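Local coordinates for aminopeptidase-like protein (Chaetomium thermophilum, PDB 5JM6), which probably acts as a zinc-dependent metalloaminopeptidase of the M18 family, forms a dodecamer and is linked to the Cvt pathway of selective autophagy, at residues V182-P185 / K186-K189; T403-P406 / G407-P410; R360-E363 / S364-S368; H53-Q56 / P57-F61. All blocks are in the same frame, centred on the assembly; numbering follows the deposited sequence.

Contact 1 (V182-P185 / K186-K189)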
loop_
_atom_site.group_PDB
_atom_site.type_symbol
_atom_site.label_atom_id
_atom_site.label_comp_id
_atom_site.label_asym_id
_atom_site.label_seq_id
_atom_site.Cartn_x
_atom_site.Cartn_y
_atom_site.Cartn_z
ATOM N N VAL A 182 22.718 -6.055 53.529
ATOM C CA VAL A 182 23.100 -7.166 54.388
ATOM C C VAL A 182 22.658 -6.907 55.819
ATOM O O VAL A 182 22.644 -5.764 56.282
ATOM C CB VAL A 182 24.637 -7.413 54.330
ATOM C CG1 VAL A 182 25.170 -8.051 55.613
ATOM C CG2 VAL A 182 24.994 -8.263 53.117
ATOM N N LYS A 183 22.283 -7.975 56.511
ATOM C CA LYS A 183 21.973 -7.894 57.922
ATOM C C LYS A 183 23.183 -8.372 58.710
ATOM O O LYS A 183 23.485 -9.563 58.726
ATOM C CB LYS A 183 20.749 -8.745 58.250
ATOM C CG LYS A 183 20.217 -8.525 59.639
ATOM C CD LYS A 183 19.834 -7.067 59.783
ATOM C CE LYS A 183 18.541 -6.891 60.554
ATOM N NZ LYS A 183 18.299 -5.460 60.893
ATOM N N ASP A 184 23.870 -7.440 59.363
ATOM C CA ASP A 184 25.079 -7.760 60.118
ATOM C C ASP A 184 24.695 -8.628 61.308
ATOM O O ASP A 184 23.938 -8.190 62.172
ATOM C CB ASP A 184 25.781 -6.473 60.571
ATOM C CG ASP A 184 27.146 -6.722 61.211
ATOM O OD1 ASP A 184 27.447 -7.863 61.619
ATOM O OD2 ASP A 184 27.925 -5.752 61.314
ATOM N N PRO A 185 25.210 -9.866 61.357
ATOM C CA PRO A 185 24.779 -10.752 62.444
ATOM C C PRO A 185 25.256 -10.250 63.806
ATOM O O PRO A 185 24.524 -10.372 64.790
ATOM C CB PRO A 185 25.413 -12.100 62.081
ATOM C CG PRO A 185 26.540 -11.778 61.162
ATOM C CD PRO A 185 26.201 -10.496 60.464
ATOM N N LYS A 186 26.454 -9.672 63.849
ATOM C CA LYS A 186 26.979 -9.060 65.065
ATOM C C LYS A 186 26.035 -7.995 65.615
ATOM O O LYS A 186 25.437 -8.164 66.678
ATOM C CB LYS A 186 28.348 -8.425 64.800
ATOM C CG LYS A 186 29.379 -9.353 64.183
ATOM C CD LYS A 186 30.512 -8.553 63.552
ATOM C CE LYS A 186 31.593 -9.460 62.986
ATOM N NZ LYS A 186 31.191 -10.091 61.698
ATOM N N THR A 187 25.901 -6.902 64.872
ATOM C CA THR A 187 25.225 -5.708 65.364
ATOM C C THR A 187 23.702 -5.802 65.315
ATOM O O THR A 187 23.017 -5.319 66.217
ATOM C CB THR A 187 25.667 -4.469 64.566
ATOM O OG1 THR A 187 25.031 -4.471 63.282
ATOM C CG2 THR A 187 27.175 -4.482 64.375
ATOM N N GLY A 188 23.175 -6.412 64.259
ATOM C CA GLY A 188 21.741 -6.449 64.047
ATOM C C GLY A 188 21.231 -5.223 63.306
ATOM O O GLY A 188 20.023 -5.025 63.182
ATOM N N LYS A 189 22.155 -4.399 62.819
ATOM C CA LYS A 189 21.813 -3.212 62.036
ATOM C C LYS A 189 21.856 -3.524 60.544
ATOM O O LYS A 189 22.633 -4.367 60.094
ATOM C CB LYS A 189 22.756 -2.042 62.345
ATOM C CG LYS A 189 22.683 -1.474 63.766
ATOM C CD LYS A 189 21.298 -0.954 64.151
ATOM C CE LYS A 189 21.291 -0.434 65.592
ATOM N NZ LYS A 189 20.894 1.000 65.724
#

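Contact 2 (T403-P406 / G407-P410)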
loop_
_atom_site.group_PDB
_atom_site.type_symbol
_atom_site.label_atom_id
_atom_site.label_comp_id
_atom_site.label_asym_id
_atom_site.label_seq_id
_atom_site.Cartn_x
_atom_site.Cartn_y
_atom_site.Cartn_z
ATOM N N THR A 403 25.410 13.381 9.422
ATOM C CA THR A 403 25.111 13.828 10.780
ATOM C C THR A 403 26.158 14.794 11.332
ATOM O O THR A 403 26.003 15.312 12.439
ATOM C CB THR A 403 24.985 12.631 11.745
ATOM O OG1 THR A 403 26.290 12.189 12.140
ATOM C CG2 THR A 403 24.239 11.483 11.082
ATOM N N ASN A 404 27.215 15.041 10.563
ATOM C CA ASN A 404 28.263 15.963 10.990
ATOM C C ASN A 404 27.999 17.365 10.469
ATOM O O ASN A 404 28.104 17.621 9.270
ATOM C CB ASN A 404 29.640 15.495 10.510
ATOM C CG ASN A 404 30.021 14.134 11.053
ATOM O OD1 ASN A 404 29.535 13.710 12.099
ATOM N ND2 ASN A 404 30.903 13.442 10.341
ATOM N N LEU A 405 27.671 18.276 11.374
ATOM C CA LEU A 405 27.433 19.659 10.997
ATOM C C LEU A 405 28.768 20.391 10.935
ATOM O O LEU A 405 29.432 20.551 11.958
ATOM C CB LEU A 405 26.482 20.324 11.990
ATOM C CG LEU A 405 26.138 21.788 11.739
ATOM C CD1 LEU A 405 25.480 21.948 10.381
ATOM C CD2 LEU A 405 25.229 22.296 12.842
ATOM N N PRO A 406 29.174 20.825 9.729
ATOM C CA PRO A 406 30.523 21.377 9.537
ATOM C C PRO A 406 30.821 22.600 10.403
ATOM O O PRO A 406 29.971 23.476 10.578
ATOM C CB PRO A 406 30.550 21.743 8.047
ATOM C CG PRO A 406 29.125 21.796 7.623
ATOM C CD PRO A 406 28.404 20.802 8.475
ATOM N N GLY A 407 32.032 22.626 10.952
ATOM C CA GLY A 407 32.479 23.680 11.845
ATOM C C GLY A 407 32.025 23.455 13.276
ATOM O O GLY A 407 32.489 24.119 14.199
ATOM N N HIS A 408 31.010 22.615 13.426
ATOM C CA HIS A 408 30.459 22.206 14.716
ATOM C C HIS A 408 30.627 20.722 15.109
ATOM O O HIS A 408 29.836 20.207 15.898
ATOM C CB HIS A 408 29.016 22.677 14.774
ATOM C CG HIS A 408 28.884 24.137 14.466
ATOM N ND1 HIS A 408 28.920 24.625 13.177
ATOM C CD2 HIS A 408 28.792 25.221 15.273
ATOM C CE1 HIS A 408 28.816 25.942 13.201
ATOM N NE2 HIS A 408 28.737 26.329 14.461
ATOM N N SER A 409 31.546 20.006 14.467
ATOM C CA SER A 409 31.714 18.568 14.709
ATOM C C SER A 409 33.113 18.232 15.237
ATOM O O SER A 409 34.059 18.096 14.462
ATOM C CB SER A 409 31.437 17.777 13.431
ATOM O OG SER A 409 30.100 17.965 12.998
ATOM N N PRO A 410 33.246 18.124 16.571
ATOM C CA PRO A 410 34.542 18.074 17.260
ATOM C C PRO A 410 35.377 16.827 16.983
ATOM O O PRO A 410 34.848 15.750 16.704
ATOM C CB PRO A 410 34.153 18.119 18.746
ATOM C CG PRO A 410 32.706 18.513 18.776
ATOM C CD PRO A 410 32.129 17.971 17.515
#

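Contact 3 (R360-E363 / S364-S368)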
loop_
_atom_site.group_PDB
_atom_site.type_symbol
_atom_site.label_atom_id
_atom_site.label_comp_id
_atom_site.label_asym_id
_atom_site.label_seq_id
_atom_site.Cartn_x
_atom_site.Cartn_y
_atom_site.Cartn_z
ATOM N N ARG A 360 23.158 25.128 52.885
ATOM C CA ARG A 360 23.737 24.687 54.149
ATOM C C ARG A 360 25.144 25.227 54.368
ATOM O O ARG A 360 25.476 25.690 55.461
ATOM C CB ARG A 360 23.779 23.168 54.213
ATOM C CG ARG A 360 22.496 22.492 54.603
ATOM C CD ARG A 360 22.863 21.424 55.597
ATOM N NE ARG A 360 22.153 20.169 55.406
ATOM C CZ ARG A 360 22.263 19.138 56.235
ATOM N NH1 ARG A 360 23.044 19.235 57.303
ATOM N NH2 ARG A 360 21.596 18.017 56.003
ATOM N N ILE A 361 25.974 25.145 53.332
ATOM C CA ILE A 361 27.338 25.653 53.408
ATOM C C ILE A 361 27.327 27.141 53.718
ATOM O O ILE A 361 28.023 27.605 54.621
ATOM C CB ILE A 361 28.112 25.420 52.097
ATOM C CG1 ILE A 361 28.164 23.931 51.755
ATOM C CG2 ILE A 361 29.521 25.979 52.207
ATOM C CD1 ILE A 361 28.612 23.655 50.334
ATOM N N LEU A 362 26.521 27.884 52.970
ATOM C CA LEU A 362 26.456 29.328 53.136
ATOM C C LEU A 362 25.923 29.715 54.512
ATOM O O LEU A 362 26.486 30.586 55.173
ATOM C CB LEU A 362 25.596 29.949 52.037
ATOM C CG LEU A 362 25.408 31.459 52.138
ATOM C CD1 LEU A 362 26.755 32.161 52.186
ATOM C CD2 LEU A 362 24.586 31.951 50.964
ATOM N N GLU A 363 24.849 29.064 54.950
ATOM C CA GLU A 363 24.297 29.342 56.273
ATOM C C GLU A 363 25.306 29.024 57.369
ATOM O O GLU A 363 25.341 29.689 58.405
ATOM C CB GLU A 363 23.013 28.551 56.508
ATOM C CG GLU A 363 22.446 28.733 57.902
ATOM C CD GLU A 363 21.678 27.525 58.373
ATOM O OE1 GLU A 363 22.170 26.400 58.158
ATOM O OE2 GLU A 363 20.589 27.702 58.956
ATOM N N SER A 364 26.127 28.007 57.134
ATOM C CA SER A 364 27.177 27.654 58.080
ATOM C C SER A 364 28.167 28.805 58.240
ATOM O O SER A 364 28.467 29.218 59.358
ATOM C CB SER A 364 27.904 26.385 57.632
ATOM O OG SER A 364 28.919 26.029 58.554
ATOM N N PHE A 365 28.662 29.330 57.123
ATOM C CA PHE A 365 29.610 30.439 57.179
ATOM C C PHE A 365 28.948 31.729 57.646
ATOM O O PHE A 365 29.623 32.629 58.144
ATOM C CB PHE A 365 30.275 30.654 55.820
ATOM C CG PHE A 365 31.348 29.654 55.518
ATOM C CD1 PHE A 365 32.641 29.848 55.978
ATOM C CD2 PHE A 365 31.066 28.516 54.785
ATOM C CE1 PHE A 365 33.631 28.926 55.708
ATOM C CE2 PHE A 365 32.050 27.592 54.509
ATOM C CZ PHE A 365 33.336 27.795 54.973
ATOM N N CYS A 366 27.631 31.817 57.488
ATOM C CA CYS A 366 26.886 32.958 58.009
ATOM C C CYS A 366 26.868 32.944 59.535
ATOM O O CYS A 366 26.925 33.998 60.168
ATOM C CB CYS A 366 25.457 32.973 57.465
ATOM S SG CYS A 366 25.314 33.467 55.734
ATOM N N SER A 367 26.781 31.756 60.126
ATOM C CA SER A 367 26.851 31.637 61.581
ATOM C C SER A 367 28.210 32.074 62.102
ATOM O O SER A 367 28.295 32.885 63.024
ATOM C CB SER A 367 26.562 30.205 62.039
ATOM O OG SER A 367 25.182 30.014 62.291
ATOM N N SER A 368 29.264 31.533 61.502
ATOM C CA SER A 368 30.630 31.807 61.932
ATOM C C SER A 368 30.932 33.302 61.961
ATOM O O SER A 368 31.628 33.790 62.848
ATOM C CB SER A 368 31.625 31.093 61.014
ATOM O OG SER A 368 31.328 29.710 60.919
#

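Contact 4 (H53-Q56 / P57-F61)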
loop_
_atom_site.group_PDB
_atom_site.type_symbol
_atom_site.label_atom_id
_atom_site.label_comp_id
_atom_site.label_asym_id
_atom_site.label_seq_id
_atom_site.Cartn_x
_atom_site.Cartn_y
_atom_site.Cartn_z
ATOM N N HIS A 53 49.250 11.677 31.171
ATOM C CA HIS A 53 49.424 11.111 32.506
ATOM C C HIS A 53 48.101 10.672 33.132
ATOM O O HIS A 53 48.095 10.065 34.201
ATOM C CB HIS A 53 50.131 12.111 33.426
ATOM C CG HIS A 53 51.567 12.345 33.072
ATOM N ND1 HIS A 53 52.209 13.541 33.313
ATOM C CD2 HIS A 53 52.486 11.534 32.496
ATOM C CE1 HIS A 53 53.461 13.458 32.898
ATOM N NE2 HIS A 53 53.655 12.250 32.399
ATOM N N PHE A 54 46.982 11.000 32.492
ATOM C CA PHE A 54 45.681 10.540 32.973
ATOM C C PHE A 54 45.115 9.336 32.221
ATOM O O PHE A 54 44.055 8.826 32.585
ATOM C CB PHE A 54 44.677 11.690 32.932
ATOM C CG PHE A 54 44.997 12.789 33.895
ATOM C CD1 PHE A 54 45.829 13.830 33.523
ATOM C CD2 PHE A 54 44.492 12.767 35.184
ATOM C CE1 PHE A 54 46.138 14.838 34.413
ATOM C CE2 PHE A 54 44.796 13.773 36.079
ATOM C CZ PHE A 54 45.621 14.811 35.692
ATOM N N THR A 55 45.815 8.870 31.192
ATOM C CA THR A 55 45.272 7.808 30.349
ATOM C C THR A 55 45.103 6.489 31.107
ATOM O O THR A 55 44.009 5.928 31.130
ATOM C CB THR A 55 46.147 7.565 29.103
ATOM O OG1 THR A 55 46.282 8.789 28.369
ATOM C CG2 THR A 55 45.508 6.517 28.201
ATOM N N GLN A 56 46.171 5.978 31.711
ATOM C CA GLN A 56 46.047 4.726 32.456
ATOM C C GLN A 56 45.221 4.854 33.751
ATOM O O GLN A 56 44.471 3.933 34.078
ATOM C CB GLN A 56 47.418 4.121 32.767
ATOM C CG GLN A 56 47.327 2.712 33.361
ATOM C CD GLN A 56 47.273 1.617 32.303
ATOM O OE1 GLN A 56 47.606 1.845 31.140
ATOM N NE2 GLN A 56 46.846 0.424 32.705
ATOM N N PRO A 57 45.370 5.964 34.509
ATOM C CA PRO A 57 44.450 6.080 35.649
ATOM C C PRO A 57 42.971 6.060 35.248
ATOM O O PRO A 57 42.166 5.465 35.965
ATOM C CB PRO A 57 44.833 7.427 36.267
ATOM C CG PRO A 57 46.280 7.564 35.961
ATOM C CD PRO A 57 46.452 6.970 34.585
ATOM N N TYR A 58 42.621 6.679 34.123
ATOM C CA TYR A 58 41.246 6.616 33.636
ATOM C C TYR A 58 40.874 5.192 33.241
ATOM O O TYR A 58 39.776 4.726 33.543
ATOM C CB TYR A 58 41.032 7.554 32.448
ATOM C CG TYR A 58 39.636 7.466 31.864
ATOM C CD1 TYR A 58 38.548 8.010 32.535
ATOM C CD2 TYR A 58 39.407 6.838 30.646
ATOM C CE1 TYR A 58 37.271 7.933 32.009
ATOM C CE2 TYR A 58 38.131 6.756 30.112
ATOM C CZ TYR A 58 37.068 7.306 30.798
ATOM O OH TYR A 58 35.798 7.226 30.272
ATOM N N LEU A 59 41.792 4.511 32.560
ATOM C CA LEU A 59 41.577 3.125 32.163
ATOM C C LEU A 59 41.244 2.257 33.370
ATOM O O LEU A 59 40.230 1.560 33.380
ATOM C CB LEU A 59 42.806 2.572 31.440
ATOM C CG LEU A 59 42.998 3.026 29.993
ATOM C CD1 LEU A 59 44.257 2.415 29.401
ATOM C CD2 LEU A 59 41.780 2.659 29.164
ATOM N N ASP A 60 42.092 2.319 34.393
ATOM C CA ASP A 60 41.887 1.530 35.603
ATOM C C ASP A 60 40.585 1.893 36.304
ATOM O O ASP A 60 39.914 1.025 36.861
ATOM C CB ASP A 60 43.058 1.707 36.569
ATOM C CG ASP A 60 44.349 1.139 36.027
ATOM O OD1 ASP A 60 44.289 0.202 35.203
ATOM O OD2 ASP A 60 45.426 1.626 36.428
ATOM N N PHE A 61 40.234 3.173 36.284
ATOM C CA PHE A 61 38.978 3.608 36.877
ATOM C C PHE A 61 37.806 2.907 36.188
ATOM O O PHE A 61 37.001 2.251 36.847
ATOM C CB PHE A 61 38.839 5.131 36.794
ATOM C CG PHE A 61 37.442 5.629 37.028
ATOM C CD1 PHE A 61 36.852 5.534 38.278
ATOM C CD2 PHE A 61 36.722 6.208 35.996
ATOM C CE1 PHE A 61 35.566 5.997 38.489
ATOM C CE2 PHE A 61 35.439 6.674 36.201
ATOM C CZ PHE A 61 34.859 6.568 37.448
#

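Contact 1 (V182-P185 / K186-K189)
The shortest polar bond across this turn runs from G188 N to D184 O, at 2.8 Å. It closes a beta-hairpin loop between strands 174-183 and 190-196, and G188 turns the chain back at phi 86°, where a side chain would jam against the preceding carbonyl. On the strand side, K183 bends its chain at chi2 and chi3, which carries NZ over to the returning backbone. There NZ reaches G188 O at 2.9 Å from well above the carbonyl plane, 49° out of it, and also makes a weak bond to T190 OG1. A leucine in place of K183 would probably leave G188 O without this donor and the end of the hairpin freer to move. D184 turns its carboxylate toward the bend, its chi1 of -173° setting CG opposite the backbone N; OD1 accepts a weak bond from K186 N at 3.0 Å, while OD2 lies 3.4 Å from T187 CG2. The hydroxyl T187 OG1 completes an ST turn by accepting from K189 N at 2.9 Å, and K189 NZ bonds L515 O of a second subunit. Polar bonds to its own backbone thus fix this exposed bend, which has little apolar packing.

Contact 2 (T403-P406 / G407-P410)
L405 O is held by two donors that come from opposite faces of its carbonyl plane, H408 N at 3.0 Å and S409 OG at 2.9 Å. The hydroxyl stands above the plane, 56° out of it, having been swung back over the bend by a chi1 of -62° that sets S409 OG anti to its own carbonyl carbon. This is the close-packed part of the contact. S409 OG also lies 3.5 Å from N404 CB, and L405 CG approaches H408 ND1 obliquely at 4.2 Å, both residues being buried and resting on M451. The backbone bond defines a type II beta turn from L405 to H408, within the long loop between strands 386-394 and 417-419. Its corner is the solvent side: P406 and G407 are both exposed, and G407 takes the positive phi usual for the third position of such a turn. Even there one side chain reaches back, for H408 ND1 donates to P406 O at 3.0 Å, the oxygen lying at the ring's edge and tilted 17° from its plane. The other ring nitrogen, H408 NE2, takes the backbone N-H of T144 of a third subunit, whose E222 packs on L405.

Contact 3 (R360-E363 / S364-S368)
The ring of F365 meets I361 at its edge: I361 CG2 lies in the ring plane, 3.8 Å from F365 CE2, and the backbone oxygen I361 O sits near that plane as well, 3.2 Å from F365 CD2. The other flat group of note is the guanidinium of R360, which makes a cation-pi contact with W93 and bonds A89 O and D91 O through NH2 and NH1, while the hydroxyl of S364 is tied to W93 O. I361 and F365 run side by side and point the same way because they are four residues apart, one turn along helix 353-368. The helix lays this stripe on strand 111-117 of the large mixed sheet, I361 touching F115 and F365 touching V117, and Y121 meets the F365 ring edge-to-face. One backbone bond per residue carries the turn, the shortest from S364 N to R360 O and from C366 N to L362 O, both 2.9 Å. A second side-chain pair repeats the four-residue spacing on another face, where L362 CD1 approaches C366 SG at 4.0 Å. L362 brings its branch there with CG anti to its backbone N (chi1 178°). S364 is small and buried, and its CB packs 3.3 Å from R360 O. Toward the C-terminal end, S364 O accepts from both S368 N and S368 OG, the hydroxyl arriving from above the carbonyl plane. E363 is partly exposed and packs on P375 of a second subunit.

Contact 4 (H53-Q56 / P57-F61)
Q56 and P57 share the first turn of helix 55-64, which continues directly from a short 3-10 segment. The Q56 side chain can be followed outward along the helix surface. CB lies 3.3 Å from P57 N; CG, set anti to the backbone N (chi1 -171°), passes 3.8 Å from D60 OD2; then the chain bends at chi2, 87°, and brings the amide back over the next turn. There OE1 rests 3.8 Å from L59 CD1, and NE2 comes within 3.6 Å of D60 OD1, near the carboxylate but at a distance too long for a firm bond, the amide and carboxylate planes standing 69° apart. P57, which has no N-H to offer, places its ring where a bond to H53 O would otherwise run, with CD 3.5 Å from that oxygen. Replacing P57 with a glycine would probably open a gap beside H53 O and leave the first helical turn freer to flex. Y58 and L59 are buried and rest on I300 of strand 299-302, while P57 and Y58 touch W312 of helix 305-320. The Y58 side chain is about 9 Å from that of the zinc ligand D306, near the metal site but not in contact with it. From F54 O onward the regular bonds set in, and D60 N reaches Q56 O at 2.9 Å, nearly straight along the C=O axis.

From the N terminus the chain meets contact 4 first, then contacts 1, 3 and 2. Each is confined to a few neighbouring residues and is finished before the next begins, so none nests in or crosses another. Contact 4 starts helix 55-64 against strand 299-302 and helix 305-320. Contact 1 closes the hairpin between strands 174-183 and 190-196, at one margin of the six-stranded sheet. Contact 3 lies within helix 353-368, which packs on the large mixed sheet, and contact 2 turns the loop between two of that sheet's strands. Contacts 1 and 2 lie on opposite sides of the chain's centre, their own centres about 56 Å apart; contacts 1, 2 and 3 all touch neighbouring subunits.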